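Local coordinates for protein putative uronate isomerase (Thermotoga maritima, PDB 4NAR) that is probably a racemase related to lactate racemase, though its own reaction remains uncertain, at residues I130-N135 with S207-E212; V152-T157 with A285-Y290; A182-G187 with H352-R357. All blocks are in the same frame, centred on the assembly; numbering follows the deposited sequence.

Contact 1 (I130-N135 with S207-E212)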
ATOM      1  N   ILE A 130       0.605 -19.087  11.858  1.00 26.93           N
ATOM      2  CA  ILE A 130       1.050 -18.418  10.643  1.00 19.85           C
ATOM      3  C   ILE A 130       2.534 -18.077  10.763  1.00 21.55           C
ATOM      4  O   ILE A 130       2.936 -17.334  11.659  1.00 27.68           O
ATOM      5  CB  ILE A 130       0.209 -17.141  10.359  1.00 25.10           C
ATOM      6  CG1 ILE A 130      -1.221 -17.524   9.954  1.00 26.83           C
ATOM      7  CG2 ILE A 130       0.850 -16.289   9.272  1.00 18.21           C
ATOM      8  CD1 ILE A 130      -1.293 -18.315   8.655  1.00 31.14           C
ATOM      9  N   PRO A 131       3.365 -18.639   9.874  1.00 22.15           N
ATOM     10  CA  PRO A 131       4.799 -18.321   9.937  1.00 23.26           C
ATOM     11  C   PRO A 131       5.069 -16.890   9.454  1.00 22.52           C
ATOM     12  O   PRO A 131       4.415 -16.414   8.514  1.00 24.02           O
ATOM     13  CB  PRO A 131       5.433 -19.348   8.987  1.00 18.40           C
ATOM     14  CG  PRO A 131       4.311 -19.715   8.017  1.00 21.68           C
ATOM     15  CD  PRO A 131       3.039 -19.623   8.822  1.00 20.72           C
ATOM     16  N   ILE A 132       6.003 -16.208  10.114  1.00 20.47           N
ATOM     17  CA  ILE A 132       6.414 -14.867   9.708  1.00 24.42           C
ATOM     18  C   ILE A 132       7.789 -14.923   9.054  1.00 23.93           C
ATOM     19  O   ILE A 132       8.786 -15.245   9.710  1.00 23.72           O
ATOM     20  CB  ILE A 132       6.462 -13.901  10.919  1.00 26.87           C
ATOM     21  CG1 ILE A 132       5.071 -13.779  11.541  1.00 36.06           C
ATOM     22  CG2 ILE A 132       6.957 -12.524  10.512  1.00 12.92           C
ATOM     23  CD1 ILE A 132       5.006 -14.330  12.940  1.00 40.05           C
ATOM     24  N   LYS A 133       7.837 -14.593   7.767  1.00 22.12           N
ATOM     25  CA  LYS A 133       9.086 -14.637   7.012  1.00 20.92           C
ATOM     26  C   LYS A 133       9.333 -13.316   6.288  1.00 24.46           C
ATOM     27  O   LYS A 133       8.477 -12.847   5.511  1.00 24.19           O
ATOM     28  CB  LYS A 133       9.052 -15.782   5.998  1.00 21.94           C
ATOM     29  CG  LYS A 133       8.768 -17.140   6.609  1.00 24.02           C
ATOM     30  CD  LYS A 133       8.718 -18.199   5.530  1.00 31.99           C
ATOM     31  CE  LYS A 133       8.067 -19.478   6.041  1.00 43.90           C
ATOM     32  NZ  LYS A 133       7.269 -20.120   4.953  1.00 48.55           N
ATOM     33  N   VAL A 134      10.500 -12.721   6.538  1.00 21.03           N
ATOM     34  CA  VAL A 134      10.831 -11.437   5.943  1.00 19.87           C
ATOM     35  C   VAL A 134      12.221 -11.477   5.305  1.00 21.87           C
ATOM     36  O   VAL A 134      13.011 -12.406   5.584  1.00 12.56           O
ATOM     37  CB  VAL A 134      10.744 -10.309   6.991  1.00 25.66           C
ATOM     38  CG1 VAL A 134       9.292 -10.117   7.409  1.00 27.65           C
ATOM     39  CG2 VAL A 134      11.616 -10.640   8.200  1.00 13.55           C
ATOM     40  N   ASN A 135      12.499 -10.491   4.442  1.00 11.95           N
ATOM     41  CA  ASN A 135      13.753 -10.461   3.693  1.00 16.62           C
ATOM     42  C   ASN A 135      14.911 -10.656   4.651  1.00 21.37           C
ATOM     43  O   ASN A 135      14.955  -9.997   5.709  1.00 20.93           O
ATOM     44  CB  ASN A 135      13.952  -9.132   2.959  1.00 15.22           C
ATOM     45  CG  ASN A 135      14.984  -9.247   1.848  1.00 16.00           C
ATOM     46  OD1 ASN A 135      16.168  -9.439   2.110  1.00 17.93           O
ATOM     47  ND2 ASN A 135      14.527  -9.169   0.596  1.00 15.81           N
ATOM     48  N   SER A 207       5.544  -7.936  13.836  1.00 14.73           N
ATOM     49  CA  SER A 207       6.723  -7.078  13.787  1.00 16.77           C
ATOM     50  C   SER A 207       7.517  -7.122  15.078  1.00 17.63           C
ATOM     51  O   SER A 207       8.731  -6.903  15.070  1.00 17.84           O
ATOM     52  CB  SER A 207       6.342  -5.633  13.476  1.00 14.97           C
ATOM     53  OG  SER A 207       5.657  -5.581  12.242  1.00 11.41           O
ATOM     54  N   GLU A 208       6.825  -7.376  16.186  1.00 20.69           N
ATOM     55  CA  GLU A 208       7.489  -7.519  17.472  1.00 27.39           C
ATOM     56  C   GLU A 208       8.582  -8.582  17.392  1.00 29.32           C
ATOM     57  O   GLU A 208       9.722  -8.354  17.801  1.00 25.22           O
ATOM     58  CB  GLU A 208       6.479  -7.927  18.528  1.00 28.08           C
ATOM     59  CG  GLU A 208       6.026  -6.783  19.401  1.00 32.48           C
ATOM     60  CD  GLU A 208       5.319  -7.273  20.651  1.00 43.16           C
ATOM     61  OE1 GLU A 208       4.160  -7.755  20.543  1.00 43.25           O
ATOM     62  OE2 GLU A 208       5.937  -7.187  21.740  1.00 49.30           O
HETATM   63  N   MSE A 209       8.226  -9.743  16.848  1.00 25.47           N
HETATM   64  CA  MSE A 209       9.173 -10.850  16.732  1.00 33.15           C
HETATM   65  C   MSE A 209      10.320 -10.507  15.772  1.00 32.17           C
HETATM   66  O   MSE A 209      11.453 -10.982  15.929  1.00 23.44           O
HETATM   67  CB  MSE A 209       8.449 -12.114  16.270  1.00 35.39           C
HETATM   68  CG  MSE A 209       7.912 -12.983  17.403  1.00 40.79           C
HETATM   69 SE   MSE A 209       6.779 -14.391  16.656  0.34 34.74          SE
HETATM   70  CE  MSE A 209       5.249 -13.271  16.202  1.00 40.49           C
ATOM     71  N   ILE A 210      10.009  -9.680  14.776  1.00 27.43           N
ATOM     72  CA  ILE A 210      11.001  -9.232  13.810  1.00 21.43           C
ATOM     73  C   ILE A 210      12.009  -8.299  14.474  1.00 18.56           C
ATOM     74  O   ILE A 210      13.220  -8.540  14.401  1.00 22.45           O
ATOM     75  CB  ILE A 210      10.320  -8.534  12.597  1.00 23.79           C
ATOM     76  CG1 ILE A 210       9.468  -9.547  11.824  1.00 19.95           C
ATOM     77  CG2 ILE A 210      11.347  -7.846  11.682  1.00 15.33           C
ATOM     78  CD1 ILE A 210       8.704  -8.956  10.663  1.00 15.07           C
ATOM     79  N   PHE A 211      11.525  -7.241  15.126  1.00 15.78           N
ATOM     80  CA  PHE A 211      12.441  -6.255  15.704  1.00 16.62           C
ATOM     81  C   PHE A 211      13.301  -6.798  16.835  1.00 25.68           C
ATOM     82  O   PHE A 211      14.399  -6.287  17.107  1.00 31.68           O
ATOM     83  CB  PHE A 211      11.707  -4.990  16.114  1.00 16.36           C
ATOM     84  CG  PHE A 211      11.429  -4.087  14.961  1.00 20.33           C
ATOM     85  CD1 PHE A 211      12.185  -2.943  14.764  1.00 26.90           C
ATOM     86  CD2 PHE A 211      10.438  -4.414  14.035  1.00 17.08           C
ATOM     87  CE1 PHE A 211      11.933  -2.113  13.671  1.00 33.69           C
ATOM     88  CE2 PHE A 211      10.189  -3.618  12.952  1.00 16.35           C
ATOM     89  CZ  PHE A 211      10.931  -2.460  12.759  1.00 29.63           C
ATOM     90  N   GLU A 212      12.800  -7.846  17.474  1.00 32.31           N
ATOM     91  CA  GLU A 212      13.573  -8.597  18.447  1.00 32.51           C
ATOM     92  C   GLU A 212      14.857  -9.159  17.823  1.00 32.44           C
ATOM     93  O   GLU A 212      15.928  -9.085  18.424  1.00 35.69           O
ATOM     94  CB  GLU A 212      12.730  -9.746  18.982  1.00 43.25           C
ATOM     95  CG  GLU A 212      12.537  -9.731  20.489  1.00 55.88           C
ATOM     96  CD  GLU A 212      12.475 -11.136  21.061  1.00 61.24           C
ATOM     97  OE1 GLU A 212      11.860 -12.020  20.413  1.00 68.49           O
ATOM     98  OE2 GLU A 212      13.066 -11.363  22.137  1.00 58.80           O
TER

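Contact 2 (V152-T157 with A285-Y290). With SO4 (sulfate ion), chain C.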
ATOM      1  N   VAL A 152      -0.841   7.385   4.599  1.00 18.15           N
ATOM      2  CA  VAL A 152      -1.961   7.798   3.770  1.00 16.32           C
ATOM      3  C   VAL A 152      -3.099   6.818   4.086  1.00 13.14           C
ATOM      4  O   VAL A 152      -2.844   5.705   4.549  1.00 15.82           O
ATOM      5  CB  VAL A 152      -1.520   7.755   2.272  1.00 28.01           C
ATOM      6  CG1 VAL A 152      -2.581   7.148   1.361  1.00 25.07           C
ATOM      7  CG2 VAL A 152      -1.110   9.145   1.787  1.00 26.75           C
ATOM      8  N   PRO A 153      -4.363   7.227   3.892  1.00 21.36           N
ATOM      9  CA  PRO A 153      -5.431   6.267   4.214  1.00 18.29           C
ATOM     10  C   PRO A 153      -5.343   5.050   3.299  1.00 16.30           C
ATOM     11  O   PRO A 153      -5.059   5.215   2.113  1.00 14.01           O
ATOM     12  CB  PRO A 153      -6.713   7.045   3.919  1.00 17.69           C
ATOM     13  CG  PRO A 153      -6.305   8.490   3.931  1.00 19.08           C
ATOM     14  CD  PRO A 153      -4.897   8.524   3.436  1.00 27.36           C
ATOM     15  N   HIS A 154      -5.581   3.855   3.837  1.00 22.23           N
ATOM     16  CA  HIS A 154      -5.346   2.633   3.084  1.00 11.62           C
ATOM     17  C   HIS A 154      -6.469   1.618   3.255  1.00 25.10           C
ATOM     18  O   HIS A 154      -6.989   1.422   4.371  1.00 19.27           O
ATOM     19  CB  HIS A 154      -4.007   2.024   3.497  1.00 14.65           C
ATOM     20  CG  HIS A 154      -3.484   0.989   2.540  1.00 19.23           C
ATOM     21  ND1 HIS A 154      -3.855  -0.339   2.600  1.00 17.42           N
ATOM     22  CD2 HIS A 154      -2.593   1.088   1.523  1.00 16.71           C
ATOM     23  CE1 HIS A 154      -3.218  -1.014   1.653  1.00 16.62           C
ATOM     24  NE2 HIS A 154      -2.448  -0.172   0.987  1.00 15.95           N
ATOM     25  N   GLU A 155      -6.811   0.967   2.139  1.00 18.92           N
ATOM     26  CA  GLU A 155      -7.957   0.064   2.054  1.00 19.26           C
ATOM     27  C   GLU A 155      -7.806  -1.235   2.865  1.00 21.19           C
ATOM     28  O   GLU A 155      -8.817  -1.887   3.167  1.00 16.51           O
ATOM     29  CB  GLU A 155      -8.228  -0.302   0.587  1.00 18.26           C
ATOM     30  CG  GLU A 155      -7.123  -1.172  -0.044  1.00 21.25           C
ATOM     31  CD  GLU A 155      -5.893  -0.347  -0.494  1.00 34.10           C
ATOM     32  OE1 GLU A 155      -5.841   0.889  -0.228  1.00 37.81           O
ATOM     33  OE2 GLU A 155      -4.973  -0.929  -1.127  1.00 33.18           O
ATOM     34  N   SER A 156      -6.567  -1.620   3.187  1.00 12.19           N
ATOM     35  CA  SER A 156      -6.313  -2.872   3.919  1.00 19.57           C
ATOM     36  C   SER A 156      -5.749  -2.654   5.330  1.00 19.19           C
ATOM     37  O   SER A 156      -5.942  -3.491   6.212  1.00 16.73           O
ATOM     38  CB  SER A 156      -5.360  -3.806   3.154  1.00 25.49           C
ATOM     39  OG  SER A 156      -5.880  -4.168   1.885  1.00 41.10           O
ATOM     40  N   THR A 157      -5.041  -1.552   5.540  1.00 16.06           N
ATOM     41  CA  THR A 157      -4.400  -1.320   6.837  1.00 17.63           C
ATOM     42  C   THR A 157      -4.858  -0.045   7.553  1.00 16.75           C
ATOM     43  O   THR A 157      -4.124   0.480   8.389  1.00 17.73           O
ATOM     44  CB  THR A 157      -2.864  -1.270   6.694  1.00 18.15           C
ATOM     45  OG1 THR A 157      -2.501  -0.183   5.824  1.00 17.96           O
ATOM     46  CG2 THR A 157      -2.340  -2.588   6.119  1.00 24.01           C
ATOM     47  N   ALA A 285      -4.443   0.315  -9.385  1.00 19.41           N
ATOM     48  CA  ALA A 285      -5.429   1.275  -9.881  1.00 18.56           C
ATOM     49  C   ALA A 285      -6.785   1.088  -9.185  1.00 24.53           C
ATOM     50  O   ALA A 285      -7.629   2.005  -9.190  1.00 19.93           O
ATOM     51  CB  ALA A 285      -5.574   1.192 -11.373  1.00 19.38           C
ATOM     52  N   GLY A 286      -6.970  -0.084  -8.571  1.00 25.08           N
ATOM     53  CA  GLY A 286      -8.151  -0.367  -7.762  1.00 26.49           C
ATOM     54  C   GLY A 286      -8.367   0.624  -6.616  1.00 21.40           C
ATOM     55  O   GLY A 286      -9.497   0.754  -6.117  1.00 23.40           O
ATOM     56  N   LYS A 287      -7.301   1.316  -6.197  1.00 18.52           N
ATOM     57  CA  LYS A 287      -7.412   2.442  -5.245  1.00 23.85           C
ATOM     58  C   LYS A 287      -8.506   3.451  -5.629  1.00 22.71           C
ATOM     59  O   LYS A 287      -9.116   4.088  -4.760  1.00 21.17           O
ATOM     60  CB  LYS A 287      -6.074   3.174  -5.108  1.00 23.99           C
ATOM     61  CG  LYS A 287      -5.212   2.691  -3.944  1.00 30.67           C
ATOM     62  CD  LYS A 287      -3.722   2.804  -4.272  1.00 35.33           C
ATOM     63  CE  LYS A 287      -2.867   2.503  -3.053  1.00 32.05           C
ATOM     64  NZ  LYS A 287      -3.219   1.182  -2.433  1.00 31.72           N
ATOM     65  N   GLY A 288      -8.747   3.579  -6.935  1.00 19.19           N
ATOM     66  CA  GLY A 288      -9.827   4.404  -7.443  1.00 22.88           C
ATOM     67  C   GLY A 288     -11.186   3.992  -6.907  1.00 23.71           C
ATOM     68  O   GLY A 288     -12.012   4.852  -6.583  1.00 23.36           O
ATOM     69  N   SER A 289     -11.427   2.686  -6.811  1.00 19.95           N
ATOM     70  CA  SER A 289     -12.664   2.210  -6.195  1.00 16.94           C
ATOM     71  C   SER A 289     -12.648   2.339  -4.653  1.00 24.22           C
ATOM     72  O   SER A 289     -13.606   2.873  -4.059  1.00 24.96           O
ATOM     73  CB  SER A 289     -12.962   0.774  -6.620  1.00 13.89           C
ATOM     74  OG  SER A 289     -13.996   0.203  -5.828  1.00 21.46           O
ATOM     75  N   TYR A 290     -11.568   1.875  -4.010  1.00 22.18           N
ATOM     76  CA  TYR A 290     -11.517   1.855  -2.537  1.00 20.83           C
ATOM     77  C   TYR A 290     -11.775   3.229  -1.918  1.00 25.01           C
ATOM     78  O   TYR A 290     -12.444   3.331  -0.882  1.00 23.79           O
ATOM     79  CB  TYR A 290     -10.170   1.361  -1.998  1.00 16.97           C
ATOM     80  CG  TYR A 290      -9.558   0.192  -2.726  1.00 20.89           C
ATOM     81  CD1 TYR A 290     -10.337  -0.863  -3.197  1.00 14.94           C
ATOM     82  CD2 TYR A 290      -8.185   0.140  -2.944  1.00 23.44           C
ATOM     83  CE1 TYR A 290      -9.763  -1.928  -3.858  1.00 15.65           C
ATOM     84  CE2 TYR A 290      -7.598  -0.927  -3.611  1.00 23.90           C
ATOM     85  CZ  TYR A 290      -8.392  -1.958  -4.068  1.00 19.34           C
ATOM     86  OH  TYR A 290      -7.810  -3.015  -4.737  1.00 21.97           O
TER
HETATM   87  S   SO4 C 502       0.252   0.330  -1.137  1.00 48.68           S
HETATM   88  O1  SO4 C 502       0.600   0.736   0.241  1.00 44.25           O
HETATM   89  O2  SO4 C 502       1.466  -0.136  -1.833  1.00 52.22           O
HETATM   90  O3  SO4 C 502      -0.744  -0.754  -1.166  1.00 38.65           O
HETATM   91  O4  SO4 C 502      -0.286   1.512  -1.816  1.00 60.25           O

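Contact 3 (A182-G187 with H352-R357)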
ATOM      1  N   ALA A 182      -8.222 -10.844   6.935  1.00 30.74           N
ATOM      2  CA  ALA A 182      -8.729 -10.258   8.174  1.00 24.44           C
ATOM      3  C   ALA A 182      -9.369  -8.903   7.869  1.00 27.38           C
ATOM      4  O   ALA A 182     -10.475  -8.604   8.338  1.00 28.91           O
ATOM      5  CB  ALA A 182      -7.593 -10.091   9.196  1.00 15.42           C
ATOM      6  N   ALA A 183      -8.673  -8.103   7.063  1.00 16.91           N
ATOM      7  CA  ALA A 183      -9.133  -6.760   6.723  1.00 17.49           C
ATOM      8  C   ALA A 183     -10.429  -6.788   5.931  1.00 17.53           C
ATOM      9  O   ALA A 183     -11.350  -6.015   6.201  1.00 26.59           O
ATOM     10  CB  ALA A 183      -8.045  -6.002   5.938  1.00 20.96           C
ATOM     11  N   VAL A 184     -10.499  -7.660   4.937  1.00 22.59           N
ATOM     12  CA  VAL A 184     -11.665  -7.673   4.061  1.00 22.94           C
ATOM     13  C   VAL A 184     -12.944  -8.177   4.767  1.00 22.28           C
ATOM     14  O   VAL A 184     -14.066  -7.803   4.385  1.00 21.55           O
ATOM     15  CB  VAL A 184     -11.401  -8.427   2.732  1.00 24.43           C
ATOM     16  CG1 VAL A 184     -11.633  -9.940   2.910  1.00 19.32           C
ATOM     17  CG2 VAL A 184     -12.280  -7.837   1.595  1.00 13.90           C
ATOM     18  N   LEU A 185     -12.778  -8.995   5.804  1.00 22.70           N
ATOM     19  CA  LEU A 185     -13.920  -9.423   6.603  1.00 23.75           C
ATOM     20  C   LEU A 185     -14.571  -8.221   7.298  1.00 24.81           C
ATOM     21  O   LEU A 185     -15.797  -8.105   7.324  1.00 31.40           O
ATOM     22  CB  LEU A 185     -13.501 -10.485   7.620  1.00 27.63           C
ATOM     23  CG  LEU A 185     -13.124 -11.858   7.048  1.00 30.32           C
ATOM     24  CD1 LEU A 185     -12.783 -12.818   8.183  1.00 24.95           C
ATOM     25  CD2 LEU A 185     -14.254 -12.428   6.176  1.00 26.69           C
HETATM   26  N   MSE A 186     -13.757  -7.325   7.855  1.00 23.40           N
HETATM   27  CA  MSE A 186     -14.276  -6.046   8.332  1.00 25.00           C
HETATM   28  C   MSE A 186     -14.767  -5.207   7.140  1.00 27.82           C
HETATM   29  O   MSE A 186     -15.873  -4.652   7.163  1.00 23.40           O
HETATM   30  CB  MSE A 186     -13.219  -5.281   9.146  1.00 28.99           C
HETATM   31  CG  MSE A 186     -13.655  -3.873   9.546  1.00 35.21           C
HETATM   32 SE   MSE A 186     -12.480  -2.916  10.817  0.41 26.87          SE
HETATM   33  CE  MSE A 186     -12.969  -3.890  12.452  1.00 36.05           C
ATOM     34  N   GLY A 187     -13.941  -5.110   6.102  1.00 19.85           N
ATOM     35  CA  GLY A 187     -14.368  -4.456   4.883  1.00 21.63           C
ATOM     36  C   GLY A 187     -13.989  -2.990   4.812  1.00 22.68           C
ATOM     37  O   GLY A 187     -14.014  -2.279   5.818  1.00 25.26           O
ATOM     38  N   HIS A 352      -8.613  -8.844  -2.708  1.00 15.83           N
ATOM     39  CA  HIS A 352      -8.474  -7.786  -3.713  1.00 22.49           C
ATOM     40  C   HIS A 352      -9.757  -7.593  -4.532  1.00 19.96           C
ATOM     41  O   HIS A 352     -10.271  -6.479  -4.695  1.00 18.10           O
ATOM     42  CB  HIS A 352      -7.336  -8.134  -4.666  1.00 21.99           C
ATOM     43  CG  HIS A 352      -7.415  -7.425  -5.990  1.00 23.36           C
ATOM     44  ND1 HIS A 352      -7.129  -6.089  -6.140  1.00 23.32           N
ATOM     45  CD2 HIS A 352      -7.728  -7.892  -7.227  1.00 20.04           C
ATOM     46  CE1 HIS A 352      -7.267  -5.749  -7.419  1.00 12.42           C
ATOM     47  NE2 HIS A 352      -7.634  -6.821  -8.090  1.00 25.11           N
ATOM     48  N   VAL A 353     -10.245  -8.713  -5.048  1.00 19.62           N
ATOM     49  CA  VAL A 353     -11.456  -8.770  -5.852  1.00 25.45           C
ATOM     50  C   VAL A 353     -12.686  -8.173  -5.114  1.00 20.77           C
ATOM     51  O   VAL A 353     -13.405  -7.345  -5.661  1.00 21.77           O
ATOM     52  CB  VAL A 353     -11.642 -10.239  -6.341  1.00 28.08           C
ATOM     53  CG1 VAL A 353     -13.071 -10.703  -6.212  1.00 34.77           C
ATOM     54  CG2 VAL A 353     -11.065 -10.401  -7.754  1.00 16.73           C
ATOM     55  N   ILE A 354     -12.907  -8.562  -3.866  1.00 20.04           N
ATOM     56  CA  ILE A 354     -13.982  -7.979  -3.073  1.00 20.03           C
ATOM     57  C   ILE A 354     -13.737  -6.487  -2.877  1.00 22.60           C
ATOM     58  O   ILE A 354     -14.656  -5.668  -3.014  1.00 22.78           O
ATOM     59  CB  ILE A 354     -14.058  -8.619  -1.682  1.00 19.88           C
ATOM     60  CG1 ILE A 354     -14.276 -10.136  -1.791  1.00 17.82           C
ATOM     61  CG2 ILE A 354     -15.164  -7.948  -0.841  1.00 17.89           C
ATOM     62  CD1 ILE A 354     -14.088 -10.901  -0.461  1.00 15.28           C
ATOM     63  N   ASN A 355     -12.496  -6.147  -2.540  1.00 18.26           N
ATOM     64  CA  ASN A 355     -12.104  -4.761  -2.341  1.00 19.08           C
ATOM     65  C   ASN A 355     -12.474  -3.861  -3.530  1.00 21.64           C
ATOM     66  O   ASN A 355     -13.065  -2.779  -3.359  1.00 17.06           O
ATOM     67  CB  ASN A 355     -10.608  -4.691  -2.038  1.00 21.44           C
ATOM     68  CG  ASN A 355     -10.291  -5.028  -0.581  1.00 23.31           C
ATOM     69  OD1 ASN A 355     -11.146  -4.859   0.311  1.00 25.67           O
ATOM     70  ND2 ASN A 355      -9.056  -5.488  -0.328  1.00 14.64           N
ATOM     71  N   VAL A 356     -12.132  -4.317  -4.733  1.00 22.14           N
ATOM     72  CA  VAL A 356     -12.477  -3.583  -5.939  1.00 19.64           C
ATOM     73  C   VAL A 356     -13.996  -3.542  -6.195  1.00 24.66           C
ATOM     74  O   VAL A 356     -14.564  -2.456  -6.427  1.00 22.37           O
ATOM     75  CB  VAL A 356     -11.779  -4.154  -7.183  1.00 25.35           C
ATOM     76  CG1 VAL A 356     -12.309  -3.459  -8.452  1.00 20.12           C
ATOM     77  CG2 VAL A 356     -10.252  -4.013  -7.069  1.00 23.94           C
ATOM     78  N   ARG A 357     -14.653  -4.703  -6.133  1.00 16.74           N
ATOM     79  CA  ARG A 357     -16.053  -4.792  -6.557  1.00 24.52           C
ATOM     80  C   ARG A 357     -17.015  -4.042  -5.625  1.00 23.62           C
ATOM     81  O   ARG A 357     -18.022  -3.472  -6.077  1.00 24.40           O
ATOM     82  CB  ARG A 357     -16.512  -6.244  -6.751  1.00 15.68           C
ATOM     83  CG  ARG A 357     -17.794  -6.329  -7.563  1.00 16.43           C
ATOM     84  CD  ARG A 357     -17.562  -5.786  -8.985  1.00 16.44           C
ATOM     85  NE  ARG A 357     -18.787  -5.571  -9.771  1.00 23.55           N
ATOM     86  CZ  ARG A 357     -19.596  -4.512  -9.642  1.00 29.32           C
ATOM     87  NH1 ARG A 357     -19.342  -3.560  -8.734  1.00 26.56           N
ATOM     88  NH2 ARG A 357     -20.673  -4.401 -10.418  1.00 22.10           N
TER

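Contact 1 (I130-N135 with S207-E212)
Ile-132 and Val-134, alternate residues of strand 130-135, meet Met-209 and Ile-210 of helix 198-213. Every contact between the two segments is apolar, and no hydrogen bond or ion pair crosses. The short axes approach to 9.5 Å at an angle of 47°, a spacing bridged by apolar side chains from both sides.

The tightest packing involves the selenomethionine Met-209. Its chain bends at the last torsion (chi3 -73°), turning the terminal methyl back to Ile-132, where Met-209 CE comes 3.4 Å from Ile-132 CD1. These two side chains cross nearly perpendicularly, and the selenium stays a little farther from the same methyl, with Met-209 SE 4.1 Å from Ile-132 CD1.

Aliphatic branches supply the rest. Ile-210 holds CG1 anti to its carbonyl carbon (chi1 -65°), and an extended second torsion carries CD1 to the strand. This methyl meets Val-134 tip to tip, Ile-210 CD1 lying 3.5 Å from Val-134 CG1. It also reaches the other branch of Ile-132, at 4.0 Å from Ile-132 CG2. Ile-132 is thus divided: CD1 serves Met-209 and CG2 serves Ile-210.

The layer continues into strand 107-113, the antiparallel partner of 130-135, whose Val-110 touches both Ile-132 and Ile-210. On the other side of the strand Lys-133 points away from the helix and forms a salt bridge with Glu-174 of helix 173-186.

With three of the four touching residues buried and only carbon and selenium meeting, these segments are probably held together by shape and the hydrophobic effect, without a directional bond between them.

Contact 2 (V152-T157 with A285-Y290)
The Glu-155 carboxylate and the Tyr-290 ring lie with their planes 25° apart, the side chains meeting obliquely and Glu-155 CG 3.4 Å from Tyr-290 CD2. Gly-286 O sits above the centre of one face of the tyrosine. The His-154 ring carries the same carboxylate on one face, Glu-155 OE1 being 3.5 Å above its centre, and meets a sulfate ion at its edge. There His-154 NE2 donates an almost straight hydrogen bond (177°) to sulfate O3 at 2.8 Å. At the other ring nitrogen, His-154 ND1 accepts from Ser-156 N at 3.1 Å, the donor tilted 28° from the ring plane; with a partner at each nitrogen, the ring's rotation is probably fixed.

Sulfate, probably from the crystallisation liquor, also bonds Arg-41 and Lys-164. This cluster joins a loop of the lactate racemase N-terminal family region to helix 287-290, which comes after strand 268-274 of the separate parallel sheet and the short helix 282-285; it is consistent with an anion-binding cleft between the two parts.

Lys-287 enters across Glu-155 at about a right angle. Bends at its second and last side-chain torsions bring NZ between two anions: Lys-287 NZ forms a salt bridge with Glu-155 OE2 at 3.0 Å and a weak hydrogen bond to sulfate O4.

Contact 3 (A182-G187 with H352-R357)
This is a small, buried helix-to-helix contact between the C-terminal end of helix 173-186 and the C-terminal end of helix 347-357, the latter lying in the chain between strands 302-308 and 373-379 of the parallel sheet. Only 140 Å² is buried in all, and the nearest backbones are those of Val-184 and Asn-355, whose CA atoms are 7.0 Å apart.

Val-184 carries the helix 173-186 side with one methyl. Its CG1 sits between the backbone N and the carbonyl carbon, chi1 (85°) being past the staggered value, which leaves CG2 roughly anti to the N and directed at two neighbouring residues. Against Ile-354 the side chains cross at about a right angle, Val-184 CG2 lying 3.8 Å from Ile-354 CG2 and equally close to Ile-354 CB. The same methyl meets the amide obliquely, with Val-184 CG2 3.4 Å from Asn-355 OD1, a van der Waals contact and not a hydrogen bond.

Around the pair, Lys-332 and Val-335 of helix 332-341 touch Ile-354, while Ile-188 and Tyr-290 touch Asn-355. The two helix ends meet where the N-terminal family region joins the parallel-sheet part, beside Gly-187, the first residue beyond helix 173-186, which has positive phi (94°) and is the N-cap of helix 188-191.

All three contacts are buried, but they differ in depth and chemistry. Contact 2 lies closest to the centre of the chain, about 8 Å between centres, against about 14 Å for contact 3 and 19 Å for contact 1. It alone gathers charges round a bound anion; contact 1 is purely apolar, and contact 3 aliphatic apart from one amide oxygen against a methyl. Contacts 2 and 3 both tie the N-terminal family region to the parallel-sheet part, and they touch: Ser-289 OG lies 2.8 Å from Val-356 O, a probable hydrogen bond. Contact 1 touches neither, yet Lys-133 pairs with helix 173-186 of contact 3, and Thr-157 of contact 2 touches helix 198-213.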